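Local coordinates for protein 4-alpha-glucanotransferase (Streptococcus agalactiae, PDB 6M6T) that is an amylomaltase, also called disproportionating enzyme, of the TIM-barrel clan, and holds glycan ligands in pockets formed by its single chain, at residues M11-L16 with L47-T52; G81-D86 with E114-N119; L234-R239 with N263-W268; E399-W404 with P427-V432. One frame throughout, in Å; residues are numbered along the deposited sequence.

Contact 1: M11-L16 with L47-T52; sequences MHITSL and LPLTTT
H12 and L47 bring the two loop backbones closest, their CA atoms 5.3 Å apart, while beyond this pair the chains diverge and leave the rest of the contact to side chains. The imidazole of H12 is the centrepiece. With CG anti to the backbone N (chi1 -164°) the ring swings out over L47, and the two side chains cross at about a right angle. L47 CB sits over the middle of one ring face as a CH-pi contact, whose exact spacing is doubtful in this model, and L47 CG lies over the same face, toward the rim, 3.6 Å from H12 ND1. The backbone N of T14 lies above the opposite face, toward the rim, so the flat group is held between its own chain and the other loop. At the ring edge, close to its plane, L49 CD2 approaches H12 NE2 to 3.8 Å. Both loops leave the C-terminal ends of adjacent parallel strands, 6-10 and 43-45, the end of a TIM barrel where binding sites lie; the side chain of P48 is about 8 Å from a bound 1,5-anhydro-D-glucitol and touches Y59 of the glycan pocket. The same L49 methyl also meets I13 CG1 at 4.0 Å, with these side chains again nearly perpendicular, and L49 packs on F195 and W199 of helix 182-208. S15 N bonds to H12 O at 2.8 Å and closes a tight turn through I13 and T14. L47 also touches W470.

Contact 2: G81-D86 with E114-N119; sequences GFISKD and EKAVKN
N119 reaches from helix 105-122 to the backbone of F82: its ND2 donates to F82 O at 2.5 Å, with a bent N-H...O angle of 123°. The bond is modelled too short, and its exact length is doubtful. CG anti to the carbonyl carbon (chi1 -70°) brings ND2 to this oxygen; N119 CB is also close, 3.2 Å from F82 O. Next to this polar link comes an apolar one. The CG2 branch of I83 comes down on the helix between K115 and A116, 3.9 Å from A116 CB. The same methyl lies 3.9 Å from K115 CG. F82 contributes its CB, 4.4 Å from A116 CB, while its side chain also touches E123, just beyond the helix end. A116 is small enough for the loop backbone to come near, and its CA lies 5.0 Å from F82 CA.

A second shell sets these groups in place. L77 of helix 74-78 touches F82, I83 and A116 alike, and Y88 also touches I83. V117, turned from the loop, packs on Y187, V190 and F194 of helix 182-208, so the helix is held from its far flank too. K115 is bent along its chain toward D87, with which it makes a weak, long ion pair, and S84 N bonds to the D87 carboxylate. The loop begins where the preceding helix stops: G81, with positive phi (88°), ends it in a Schellman motif, and the chain leaving that cap packs on helix 105-122.

Contact 3: L234-R239 with N263-W268; sequences LFKLDR and NPIYNW
F235 and Y266 form a single beta bridge, a non-hydrogen-bonded pair with CA atoms 4.5 Å apart, where the loop 234-239 meets the chain leaving strand 259-264, an outermost strand of the four-stranded antiparallel sheet. Two backbone bonds frame it: K236 N donates to I265 O at 3.1 Å, and N267 N to L234 O at 2.9 Å.

K236 can be followed outward from this bridge. From CB the chain runs extended beyond CG, crossing I265 obliquely. Its CG lies 4.0 Å from Y266 O, CD rests against I265 CG2 at 3.8 Å, and CE passes Y266 O at 3.6 Å; NZ then leaves the two segments for a salt bridge with E306 and a hydrogen bond with Y304, both of strand 303-308. CD and CE thus pack on the CG2 methyl of I265, while the charge is met two strands away from 259-264 in the same sheet.

F235 lies alongside P264, CD2 to CB 3.5 Å, and V228 of helix 226-230 touches both. The F235 and Y266 rings point the same way with planes at 27°, but are slid so far apart that they barely overlap. The hydroxyl of Y266 is held by I219 O. L234 O is also bonded by H271 NE2; the N267 donor stands 42° out of its carbonyl plane, and Y266 CD1 faces this oxygen with its ring edge, 3.6 Å away.

Contact 4: E399-W404 with P427-V432; sequences EVINGW and PITETV
I401 is the main bump: its CG2 methyl enters a hollow on helix 428-438 bounded by I428, T429 and V432, with V432 CG2 at 3.8 Å and T429 CG2 at 4.0 Å. I401 and V432 reach toward each other tip to tip, and the longer branch adds I401 CD1 against V432 CG1 at 3.9 Å. In return V432 CG2 pokes into the recess between I401 and the indole, coming obliquely to W404 CZ3 at 4.1 Å. The third bump is T429 CG2, which nestles against the amide of N402, 3.6 Å from N402 OD1. In T429, chi1 of 55° sets the methyl anti to the carbonyl carbon, facing N402, and leaves OG1 to bond D453; K454 O holds N402 ND2 and so fixes the amide that the methyl touches. No hydrogen bond crosses between the two segments: methyls do the fitting, and the polar ends of T429 and N402 are met by D453 and K454. Both segments begin helices, with V400 and P427 at the N-caps, and I401 N bonds to D450. They lie in the connection between the adjacent parallel strands 389-392 and 443-447, a beta-alpha-beta crossover of the TIM barrel whose intervening helices pack together here.

Contact 1 lies near the middle of the chain, about 6 Å from its centre, and the other three are spread round it, their centres 23 to 27 Å away. Contacts 3 and 4 are on opposite sides of the chain's centre, 41 Å apart between centres, and neither touches a ligand: the side chain of Y266 is about 9 Å from 1,5-anhydro-D-glucitol and that of W404 about 11 Å from alpha-D-glucopyranose. H396 and D397, just before 399-404, belong to the glycan pocket. Contact 2 is the outlying one, 29 Å from the centre, but helix 182-208 touches L49 of contact 1 and V117 on the helix segment of contact 2.

Contact 1: M11-L16 with L47-T52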
loop_
_atom_site.group_PDB
_atom_site.type_symbol
_atom_site.label_atom_id
_atom_site.label_comp_id
_atom_site.label_asym_id
_atom_site.label_seq_id
_atom_site.Cartn_x
_atom_site.Cartn_y
_atom_site.Cartn_z
ATOM N N MET A 11 -6.421 -5.878 5.488
ATOM C CA MET A 11 -6.792 -4.712 6.281
ATOM C C MET A 11 -5.593 -3.795 6.463
ATOM O O MET A 11 -4.584 -4.185 7.063
ATOM C CB MET A 11 -7.319 -5.100 7.648
ATOM C CG MET A 11 -8.461 -4.241 8.035
ATOM S SD MET A 11 -8.676 -4.208 9.796
ATOM C CE MET A 11 -10.077 -3.135 9.749
ATOM N N HIS A 12 -5.722 -2.564 6.012
ATOM C CA HIS A 12 -4.625 -1.641 6.179
ATOM C C HIS A 12 -4.570 -1.142 7.618
ATOM O O HIS A 12 -5.595 -1.010 8.295
ATOM C CB HIS A 12 -4.765 -0.463 5.219
ATOM C CG HIS A 12 -3.502 0.314 5.054
ATOM N ND1 HIS A 12 -3.470 1.567 4.491
ATOM C CD2 HIS A 12 -2.224 0.013 5.386
ATOM C CE1 HIS A 12 -2.221 2.004 4.471
ATOM N NE2 HIS A 12 -1.446 1.081 5.013
ATOM N N ILE A 13 -3.345 -0.857 8.068
ATOM C CA ILE A 13 -3.108 -0.219 9.353
ATOM C C ILE A 13 -4.031 0.972 9.577
ATOM O O ILE A 13 -4.355 1.303 10.716
ATOM C CB ILE A 13 -1.631 0.194 9.432
ATOM C CG1 ILE A 13 -0.747 -0.929 8.877
ATOM C CG2 ILE A 13 -1.266 0.602 10.857
ATOM C CD1 ILE A 13 -0.426 -1.986 9.851
ATOM N N THR A 14 -4.474 1.639 8.510
ATOM C CA THR A 14 -5.307 2.813 8.749
ATOM C C THR A 14 -6.685 2.410 9.264
ATOM O O THR A 14 -7.285 3.145 10.048
ATOM C CB THR A 14 -5.407 3.695 7.484
ATOM O OG1 THR A 14 -6.399 3.202 6.572
ATOM C CG2 THR A 14 -4.084 3.759 6.785
ATOM N N SER A 15 -7.177 1.234 8.884
ATOM C CA SER A 15 -8.549 0.849 9.209
ATOM C C SER A 15 -8.709 0.290 10.624
ATOM O O SER A 15 -9.848 0.092 11.069
ATOM C CB SER A 15 -9.066 -0.172 8.188
ATOM O OG SER A 15 -8.667 0.150 6.875
ATOM N N LEU A 16 -7.612 0.029 11.334
ATOM C CA LEU A 16 -7.675 -0.341 12.740
ATOM C C LEU A 16 -8.489 0.705 13.500
ATOM O O LEU A 16 -8.629 1.835 13.023
ATOM C CB LEU A 16 -6.267 -0.456 13.325
ATOM C CG LEU A 16 -5.494 -1.773 13.203
ATOM C CD1 LEU A 16 -5.578 -2.401 11.803
ATOM C CD2 LEU A 16 -4.053 -1.508 13.559
ATOM N N LEU A 47 -1.746 -2.220 3.067
ATOM C CA LEU A 47 -1.424 -1.326 1.952
ATOM C C LEU A 47 0.021 -0.862 2.132
ATOM O O LEU A 47 0.758 -1.377 2.977
ATOM C CB LEU A 47 -2.454 -0.207 1.894
ATOM C CG LEU A 47 -3.901 -0.657 1.659
ATOM C CD1 LEU A 47 -4.638 0.411 0.877
ATOM C CD2 LEU A 47 -4.026 -1.990 0.941
ATOM N N PRO A 48 0.535 0.025 1.274
ATOM C CA PRO A 48 1.902 0.500 1.507
ATOM C C PRO A 48 1.968 1.385 2.736
ATOM O O PRO A 48 1.014 2.085 3.090
ATOM C CB PRO A 48 2.238 1.285 0.233
ATOM C CG PRO A 48 1.296 0.817 -0.771
ATOM C CD PRO A 48 0.040 0.516 -0.030
ATOM N N LEU A 49 3.113 1.340 3.401
ATOM C CA LEU A 49 3.347 2.164 4.570
ATOM C C LEU A 49 4.016 3.490 4.222
ATOM O O LEU A 49 4.594 4.143 5.097
ATOM C CB LEU A 49 4.179 1.380 5.578
ATOM C CG LEU A 49 3.528 0.041 5.912
ATOM C CD1 LEU A 49 4.284 -0.624 7.045
ATOM C CD2 LEU A 49 2.035 0.239 6.242
ATOM N N THR A 50 3.952 3.902 2.969
ATOM C CA THR A 50 4.676 5.096 2.591
ATOM C C THR A 50 3.873 6.347 2.938
ATOM O O THR A 50 2.703 6.288 3.342
ATOM C CB THR A 50 5.008 5.078 1.101
ATOM O OG1 THR A 50 3.831 4.737 0.359
ATOM C CG2 THR A 50 6.151 4.081 0.806
ATOM N N THR A 51 4.531 7.493 2.750
ATOM C CA THR A 51 3.961 8.793 3.071
ATOM C C THR A 51 2.908 9.187 2.038
ATOM O O THR A 51 2.928 8.723 0.895
ATOM C CB THR A 51 5.074 9.838 3.121
ATOM O OG1 THR A 51 5.696 9.914 1.831
ATOM C CG2 THR A 51 6.136 9.456 4.167
ATOM N N THR A 52 1.978 10.049 2.444
ATOM C CA THR A 52 0.854 10.410 1.597
ATOM C C THR A 52 0.815 11.912 1.345
ATOM O O THR A 52 1.345 12.711 2.123
ATOM C CB THR A 52 -0.457 9.979 2.227
ATOM O OG1 THR A 52 -0.745 10.858 3.323
ATOM C CG2 THR A 52 -0.349 8.568 2.742
#

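Contact 2: G81-D86 with E114-N119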
loop_
_atom_site.group_PDB
_atom_site.type_symbol
_atom_site.label_atom_id
_atom_site.label_comp_id
_atom_site.label_asym_id
_atom_site.label_seq_id
_atom_site.Cartn_x
_atom_site.Cartn_y
_atom_site.Cartn_z
ATOM N N GLY A 81 8.310 7.503 27.866
ATOM C CA GLY A 81 8.835 8.637 28.592
ATOM C C GLY A 81 9.067 9.863 27.751
ATOM O O GLY A 81 9.779 10.773 28.191
ATOM N N PHE A 82 8.480 9.915 26.554
ATOM C CA PHE A 82 8.709 10.946 25.546
ATOM C C PHE A 82 7.612 11.997 25.533
ATOM O O PHE A 82 7.899 13.193 25.556
ATOM C CB PHE A 82 8.815 10.297 24.166
ATOM C CG PHE A 82 10.055 9.475 23.979
ATOM C CD1 PHE A 82 11.151 9.653 24.817
ATOM C CD2 PHE A 82 10.130 8.530 22.954
ATOM C CE1 PHE A 82 12.299 8.908 24.642
ATOM C CE2 PHE A 82 11.278 7.777 22.767
ATOM C CZ PHE A 82 12.365 7.965 23.614
ATOM N N ILE A 83 6.355 11.569 25.479
ATOM C CA ILE A 83 5.232 12.450 25.773
ATOM C C ILE A 83 4.513 11.914 27.006
ATOM O O ILE A 83 4.869 10.856 27.542
ATOM C CB ILE A 83 4.268 12.570 24.572
ATOM C CG1 ILE A 83 4.144 11.244 23.815
ATOM C CG2 ILE A 83 4.723 13.656 23.627
ATOM C CD1 ILE A 83 2.979 11.204 22.836
ATOM N N SER A 84 3.517 12.659 27.472
ATOM C CA SER A 84 2.477 12.203 28.381
ATOM C C SER A 84 1.150 12.240 27.626
ATOM O O SER A 84 1.094 12.634 26.458
ATOM C CB SER A 84 2.431 13.065 29.648
ATOM O OG SER A 84 1.399 14.034 29.576
ATOM N N LYS A 85 0.064 11.818 28.284
ATOM C CA LYS A 85 -1.231 11.767 27.608
ATOM C C LYS A 85 -2.119 12.973 27.882
ATOM O O LYS A 85 -3.180 13.081 27.256
ATOM C CB LYS A 85 -1.974 10.433 27.920
ATOM C CG LYS A 85 -2.433 10.130 29.315
ATOM C CD LYS A 85 -3.060 8.716 29.323
ATOM C CE LYS A 85 -2.167 7.720 28.603
ATOM N NZ LYS A 85 -2.664 6.333 28.766
ATOM N N ASP A 86 -1.723 13.869 28.798
ATOM C CA ASP A 86 -2.391 15.182 28.795
ATOM C C ASP A 86 -1.956 16.057 27.568
ATOM O O ASP A 86 -2.265 17.260 27.450
ATOM C CB ASP A 86 -2.133 15.912 30.120
ATOM C CG ASP A 86 -3.323 15.812 31.106
ATOM O OD1 ASP A 86 -4.475 15.605 30.661
ATOM O OD2 ASP A 86 -3.118 15.958 32.335
ATOM N N GLU A 114 6.199 16.764 17.543
ATOM C CA GLU A 114 7.310 17.656 17.835
ATOM C C GLU A 114 7.705 17.589 19.309
ATOM O O GLU A 114 8.900 17.570 19.633
ATOM C CB GLU A 114 6.951 19.084 17.427
ATOM C CG GLU A 114 7.635 19.548 16.143
ATOM C CD GLU A 114 6.768 20.485 15.313
ATOM O OE1 GLU A 114 5.975 21.262 15.891
ATOM O OE2 GLU A 114 6.861 20.417 14.073
ATOM N N LYS A 115 6.718 17.561 20.218
ATOM C CA LYS A 115 7.017 17.393 21.641
ATOM C C LYS A 115 7.797 16.095 21.886
ATOM O O LYS A 115 8.814 16.089 22.602
ATOM C CB LYS A 115 5.702 17.451 22.448
ATOM C CG LYS A 115 5.827 17.429 23.976
ATOM C CD LYS A 115 6.173 18.789 24.621
ATOM C CE LYS A 115 4.967 19.727 24.766
ATOM N NZ LYS A 115 3.730 19.053 25.261
ATOM N N ALA A 116 7.373 14.999 21.243
ATOM C CA ALA A 116 8.062 13.721 21.427
ATOM C C ALA A 116 9.481 13.742 20.861
ATOM O O ALA A 116 10.395 13.156 21.450
ATOM C CB ALA A 116 7.256 12.591 20.792
ATOM N N VAL A 117 9.690 14.392 19.714
ATOM C CA VAL A 117 11.028 14.441 19.123
ATOM C C VAL A 117 11.962 15.323 19.954
ATOM O O VAL A 117 13.141 14.987 20.161
ATOM C CB VAL A 117 10.936 14.906 17.658
ATOM C CG1 VAL A 117 12.322 15.185 17.084
ATOM C CG2 VAL A 117 10.189 13.863 16.810
ATOM N N LYS A 118 11.439 16.452 20.465
ATOM C CA LYS A 118 12.183 17.313 21.389
ATOM C C LYS A 118 12.588 16.563 22.649
ATOM O O LYS A 118 13.714 16.727 23.137
ATOM C CB LYS A 118 11.340 18.544 21.756
ATOM C CG LYS A 118 11.903 19.435 22.876
ATOM C CD LYS A 118 11.061 20.730 23.069
ATOM C CE LYS A 118 11.759 22.002 22.514
ATOM N NZ LYS A 118 11.722 22.147 21.010
ATOM N N ASN A 119 11.682 15.732 23.192
ATOM C CA ASN A 119 12.024 14.967 24.392
ATOM C C ASN A 119 12.947 13.799 24.083
ATOM O O ASN A 119 13.784 13.446 24.922
ATOM C CB ASN A 119 10.769 14.455 25.094
ATOM C CG ASN A 119 9.970 15.567 25.734
ATOM O OD1 ASN A 119 10.525 16.436 26.416
ATOM N ND2 ASN A 119 8.655 15.557 25.509
#

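Contact 3: L234-R239 with N263-W268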
loop_
_atom_site.group_PDB
_atom_site.type_symbol
_atom_site.label_atom_id
_atom_site.label_comp_id
_atom_site.label_asym_id
_atom_site.label_seq_id
_atom_site.Cartn_x
_atom_site.Cartn_y
_atom_site.Cartn_z
ATOM N N LEU A 234 16.517 8.644 -13.306
ATOM C CA LEU A 234 15.655 7.471 -13.376
ATOM C C LEU A 234 14.357 7.741 -14.128
ATOM O O LEU A 234 13.639 6.784 -14.469
ATOM C CB LEU A 234 15.312 6.967 -11.964
ATOM C CG LEU A 234 16.451 6.794 -10.962
ATOM C CD1 LEU A 234 15.923 6.448 -9.573
ATOM C CD2 LEU A 234 17.414 5.744 -11.466
ATOM N N PHE A 235 14.049 9.013 -14.397
ATOM C CA PHE A 235 12.770 9.429 -14.950
ATOM C C PHE A 235 12.956 10.149 -16.284
ATOM O O PHE A 235 14.061 10.530 -16.670
ATOM C CB PHE A 235 12.019 10.339 -13.966
ATOM C CG PHE A 235 11.847 9.744 -12.602
ATOM C CD1 PHE A 235 12.847 9.865 -11.643
ATOM C CD2 PHE A 235 10.685 9.075 -12.269
ATOM C CE1 PHE A 235 12.693 9.312 -10.369
ATOM C CE2 PHE A 235 10.523 8.521 -11.002
ATOM C CZ PHE A 235 11.530 8.642 -10.051
ATOM N N LYS A 236 11.852 10.296 -17.004
ATOM C CA LYS A 236 11.798 11.126 -18.197
ATOM C C LYS A 236 11.366 12.514 -17.746
ATOM O O LYS A 236 10.178 12.838 -17.733
ATOM C CB LYS A 236 10.824 10.544 -19.214
ATOM C CG LYS A 236 11.190 9.169 -19.764
ATOM C CD LYS A 236 10.116 8.656 -20.729
ATOM C CE LYS A 236 10.538 7.309 -21.350
ATOM N NZ LYS A 236 9.587 6.744 -22.360
ATOM N N LEU A 237 12.333 13.344 -17.350
ATOM C CA LEU A 237 12.039 14.710 -16.918
ATOM C C LEU A 237 12.932 15.690 -17.667
ATOM O O LEU A 237 13.887 15.308 -18.356
ATOM C CB LEU A 237 12.225 14.895 -15.403
ATOM C CG LEU A 237 11.649 13.857 -14.428
ATOM C CD1 LEU A 237 12.510 13.806 -13.186
ATOM C CD2 LEU A 237 10.178 14.090 -14.056
ATOM N N ASP A 238 12.597 16.972 -17.525
ATOM C CA ASP A 238 13.340 18.068 -18.133
ATOM C C ASP A 238 14.203 18.800 -17.100
ATOM O O ASP A 238 14.360 18.356 -15.958
ATOM C CB ASP A 238 12.374 19.013 -18.849
ATOM C CG ASP A 238 11.310 19.564 -17.939
ATOM O OD1 ASP A 238 11.566 19.666 -16.717
ATOM O OD2 ASP A 238 10.220 19.902 -18.458
ATOM N N ARG A 239 14.769 19.942 -17.511
ATOM C CA ARG A 239 15.739 20.654 -16.685
ATOM C C ARG A 239 15.121 21.204 -15.405
ATOM O O ARG A 239 15.804 21.266 -14.373
ATOM C CB ARG A 239 16.380 21.785 -17.486
ATOM C CG ARG A 239 17.548 21.343 -18.352
ATOM C CD ARG A 239 17.794 22.310 -19.518
ATOM N NE ARG A 239 16.846 22.115 -20.616
ATOM C CZ ARG A 239 17.115 21.453 -21.742
ATOM N NH1 ARG A 239 18.315 20.908 -21.924
ATOM N NH2 ARG A 239 16.186 21.329 -22.688
ATOM N N ASN A 263 1.929 9.938 -11.863
ATOM C CA ASN A 263 3.302 9.645 -11.496
ATOM C C ASN A 263 4.238 9.886 -12.680
ATOM O O ASN A 263 3.855 9.721 -13.844
ATOM C CB ASN A 263 3.451 8.198 -11.028
ATOM C CG ASN A 263 2.259 7.707 -10.231
ATOM O OD1 ASN A 263 1.151 7.608 -10.751
ATOM N ND2 ASN A 263 2.488 7.379 -8.960
ATOM N N PRO A 264 5.479 10.254 -12.409
ATOM C CA PRO A 264 6.470 10.306 -13.481
ATOM C C PRO A 264 6.690 8.918 -14.060
ATOM O O PRO A 264 6.316 7.904 -13.474
ATOM C CB PRO A 264 7.729 10.827 -12.779
ATOM C CG PRO A 264 7.551 10.426 -11.347
ATOM C CD PRO A 264 6.067 10.503 -11.083
ATOM N N ILE A 265 7.319 8.893 -15.224
ATOM C CA ILE A 265 7.561 7.686 -15.997
ATOM C C ILE A 265 9.039 7.328 -15.905
ATOM O O ILE A 265 9.894 8.199 -15.714
ATOM C CB ILE A 265 7.110 7.948 -17.441
ATOM C CG1 ILE A 265 5.593 8.063 -17.496
ATOM C CG2 ILE A 265 7.624 6.914 -18.377
ATOM C CD1 ILE A 265 4.898 6.730 -17.468
ATOM N N TYR A 266 9.343 6.035 -16.016
ATOM C CA TYR A 266 10.720 5.576 -15.895
ATOM C C TYR A 266 11.470 5.696 -17.224
ATOM O O TYR A 266 10.922 5.429 -18.299
ATOM C CB TYR A 266 10.750 4.124 -15.393
ATOM C CG TYR A 266 10.388 3.995 -13.925
ATOM C CD1 TYR A 266 11.124 4.664 -12.946
ATOM C CD2 TYR A 266 9.298 3.224 -13.513
ATOM C CE1 TYR A 266 10.792 4.568 -11.608
ATOM C CE2 TYR A 266 8.961 3.120 -12.170
ATOM C CZ TYR A 266 9.705 3.798 -11.223
ATOM O OH TYR A 266 9.381 3.722 -9.887
ATOM N N ASN A 267 12.738 6.114 -17.148
ATOM C CA ASN A 267 13.656 6.022 -18.289
ATOM C C ASN A 267 14.320 4.658 -18.174
ATOM O O ASN A 267 15.464 4.515 -17.729
ATOM C CB ASN A 267 14.668 7.166 -18.287
ATOM C CG ASN A 267 15.667 7.088 -19.444
ATOM O OD1 ASN A 267 15.290 6.822 -20.587
ATOM N ND2 ASN A 267 16.944 7.328 -19.149
ATOM N N TRP A 268 13.559 3.632 -18.562
ATOM C CA TRP A 268 13.974 2.262 -18.304
ATOM C C TRP A 268 15.330 1.944 -18.928
ATOM O O TRP A 268 15.992 0.986 -18.500
ATOM C CB TRP A 268 12.900 1.294 -18.809
ATOM C CG TRP A 268 11.693 1.144 -17.893
ATOM C CD1 TRP A 268 10.453 1.685 -18.077
ATOM C CD2 TRP A 268 11.622 0.396 -16.673
ATOM N NE1 TRP A 268 9.614 1.324 -17.052
ATOM C CE2 TRP A 268 10.305 0.537 -16.172
ATOM C CE3 TRP A 268 12.541 -0.379 -15.954
ATOM C CZ2 TRP A 268 9.887 -0.065 -14.987
ATOM C CZ3 TRP A 268 12.122 -0.982 -14.773
ATOM C CH2 TRP A 268 10.809 -0.815 -14.299
#

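Contact 4: E399-W404 with P427-V432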
loop_
_atom_site.group_PDB
_atom_site.type_symbol
_atom_site.label_atom_id
_atom_site.label_comp_id
_atom_site.label_asym_id
_atom_site.label_seq_id
_atom_site.Cartn_x
_atom_site.Cartn_y
_atom_site.Cartn_z
ATOM N N GLU A 399 -15.205 -2.993 -5.462
ATOM C CA GLU A 399 -16.298 -2.799 -4.532
ATOM C C GLU A 399 -16.214 -3.814 -3.396
ATOM O O GLU A 399 -15.575 -4.854 -3.513
ATOM C CB GLU A 399 -17.621 -2.934 -5.271
ATOM C CG GLU A 399 -17.628 -2.178 -6.573
ATOM C CD GLU A 399 -18.691 -2.663 -7.527
ATOM O OE1 GLU A 399 -18.388 -3.580 -8.339
ATOM O OE2 GLU A 399 -19.828 -2.131 -7.451
ATOM N N VAL A 400 -16.839 -3.493 -2.265
ATOM C CA VAL A 400 -17.078 -4.538 -1.285
ATOM C C VAL A 400 -18.112 -5.488 -1.869
ATOM O O VAL A 400 -18.943 -5.088 -2.696
ATOM C CB VAL A 400 -17.547 -3.960 0.061
ATOM C CG1 VAL A 400 -16.584 -2.883 0.543
ATOM C CG2 VAL A 400 -18.968 -3.440 -0.064
ATOM N N ILE A 401 -18.054 -6.762 -1.449
ATOM C CA ILE A 401 -18.920 -7.800 -2.023
ATOM C C ILE A 401 -20.381 -7.376 -1.968
ATOM O O ILE A 401 -21.139 -7.560 -2.934
ATOM C CB ILE A 401 -18.715 -9.149 -1.302
ATOM C CG1 ILE A 401 -17.327 -9.717 -1.581
ATOM C CG2 ILE A 401 -19.797 -10.156 -1.707
ATOM C CD1 ILE A 401 -16.947 -10.792 -0.616
ATOM N N ASN A 402 -20.804 -6.813 -0.832
ATOM C CA ASN A 402 -22.170 -6.327 -0.740
ATOM C C ASN A 402 -22.455 -5.296 -1.804
ATOM O O ASN A 402 -23.578 -5.238 -2.321
ATOM C CB ASN A 402 -22.429 -5.740 0.632
ATOM C CG ASN A 402 -22.913 -6.773 1.591
ATOM O OD1 ASN A 402 -23.542 -7.752 1.188
ATOM N ND2 ASN A 402 -22.623 -6.579 2.873
ATOM N N GLY A 403 -21.451 -4.487 -2.150
ATOM C CA GLY A 403 -21.631 -3.509 -3.211
ATOM C C GLY A 403 -21.609 -4.131 -4.596
ATOM O O GLY A 403 -22.447 -3.814 -5.444
ATOM N N TRP A 404 -20.640 -5.018 -4.850
ATOM C CA TRP A 404 -20.563 -5.697 -6.145
ATOM C C TRP A 404 -21.871 -6.409 -6.476
ATOM O O TRP A 404 -22.333 -6.372 -7.623
ATOM C CB TRP A 404 -19.386 -6.674 -6.140
ATOM C CG TRP A 404 -19.503 -7.824 -7.081
ATOM C CD1 TRP A 404 -19.031 -7.888 -8.359
ATOM C CD2 TRP A 404 -20.094 -9.104 -6.806
ATOM N NE1 TRP A 404 -19.299 -9.121 -8.901
ATOM C CE2 TRP A 404 -19.953 -9.886 -7.968
ATOM C CE3 TRP A 404 -20.734 -9.662 -5.690
ATOM C CZ2 TRP A 404 -20.437 -11.193 -8.054
ATOM C CZ3 TRP A 404 -21.213 -10.967 -5.777
ATOM C CH2 TRP A 404 -21.062 -11.714 -6.955
ATOM N N PRO A 427 -26.609 -13.988 4.114
ATOM C CA PRO A 427 -25.961 -12.830 3.486
ATOM C C PRO A 427 -24.904 -13.312 2.505
ATOM O O PRO A 427 -24.147 -14.233 2.798
ATOM C CB PRO A 427 -25.344 -12.066 4.671
ATOM C CG PRO A 427 -25.905 -12.702 5.912
ATOM C CD PRO A 427 -26.265 -14.103 5.543
ATOM N N ILE A 428 -24.863 -12.691 1.326
ATOM C CA ILE A 428 -24.031 -13.232 0.261
ATOM C C ILE A 428 -22.541 -13.014 0.477
ATOM O O ILE A 428 -21.734 -13.569 -0.276
ATOM C CB ILE A 428 -24.464 -12.662 -1.106
ATOM C CG1 ILE A 428 -23.910 -13.543 -2.228
ATOM C CG2 ILE A 428 -24.022 -11.192 -1.251
ATOM C CD1 ILE A 428 -24.739 -13.576 -3.429
ATOM N N THR A 429 -22.130 -12.252 1.488
ATOM C CA THR A 429 -20.693 -12.165 1.744
ATOM C C THR A 429 -20.160 -13.495 2.258
ATOM O O THR A 429 -19.071 -13.940 1.866
ATOM C CB THR A 429 -20.392 -11.057 2.742
ATOM O OG1 THR A 429 -21.167 -11.265 3.931
ATOM C CG2 THR A 429 -20.711 -9.695 2.135
ATOM N N GLU A 430 -20.935 -14.149 3.123
ATOM C CA GLU A 430 -20.606 -15.486 3.588
ATOM C C GLU A 430 -20.700 -16.506 2.446
ATOM O O GLU A 430 -19.873 -17.430 2.360
ATOM C CB GLU A 430 -21.527 -15.837 4.770
ATOM C CG GLU A 430 -21.044 -15.272 6.132
ATOM C CD GLU A 430 -22.161 -14.889 7.103
ATOM O OE1 GLU A 430 -21.838 -14.325 8.181
ATOM O OE2 GLU A 430 -23.350 -15.135 6.795
ATOM N N THR A 431 -21.654 -16.324 1.528
ATOM C CA THR A 431 -21.697 -17.158 0.334
ATOM C C THR A 431 -20.390 -17.054 -0.444
ATOM O O THR A 431 -19.659 -18.049 -0.617
ATOM C CB THR A 431 -22.872 -16.751 -0.562
ATOM O OG1 THR A 431 -24.039 -16.491 0.229
ATOM C CG2 THR A 431 -23.186 -17.864 -1.571
ATOM N N VAL A 432 -20.084 -15.838 -0.914
ATOM C CA VAL A 432 -18.931 -15.640 -1.782
ATOM C C VAL A 432 -17.676 -16.154 -1.100
ATOM O O VAL A 432 -16.839 -16.806 -1.732
ATOM C CB VAL A 432 -18.801 -14.157 -2.188
ATOM C CG1 VAL A 432 -17.489 -13.908 -2.959
ATOM C CG2 VAL A 432 -19.992 -13.727 -3.026
#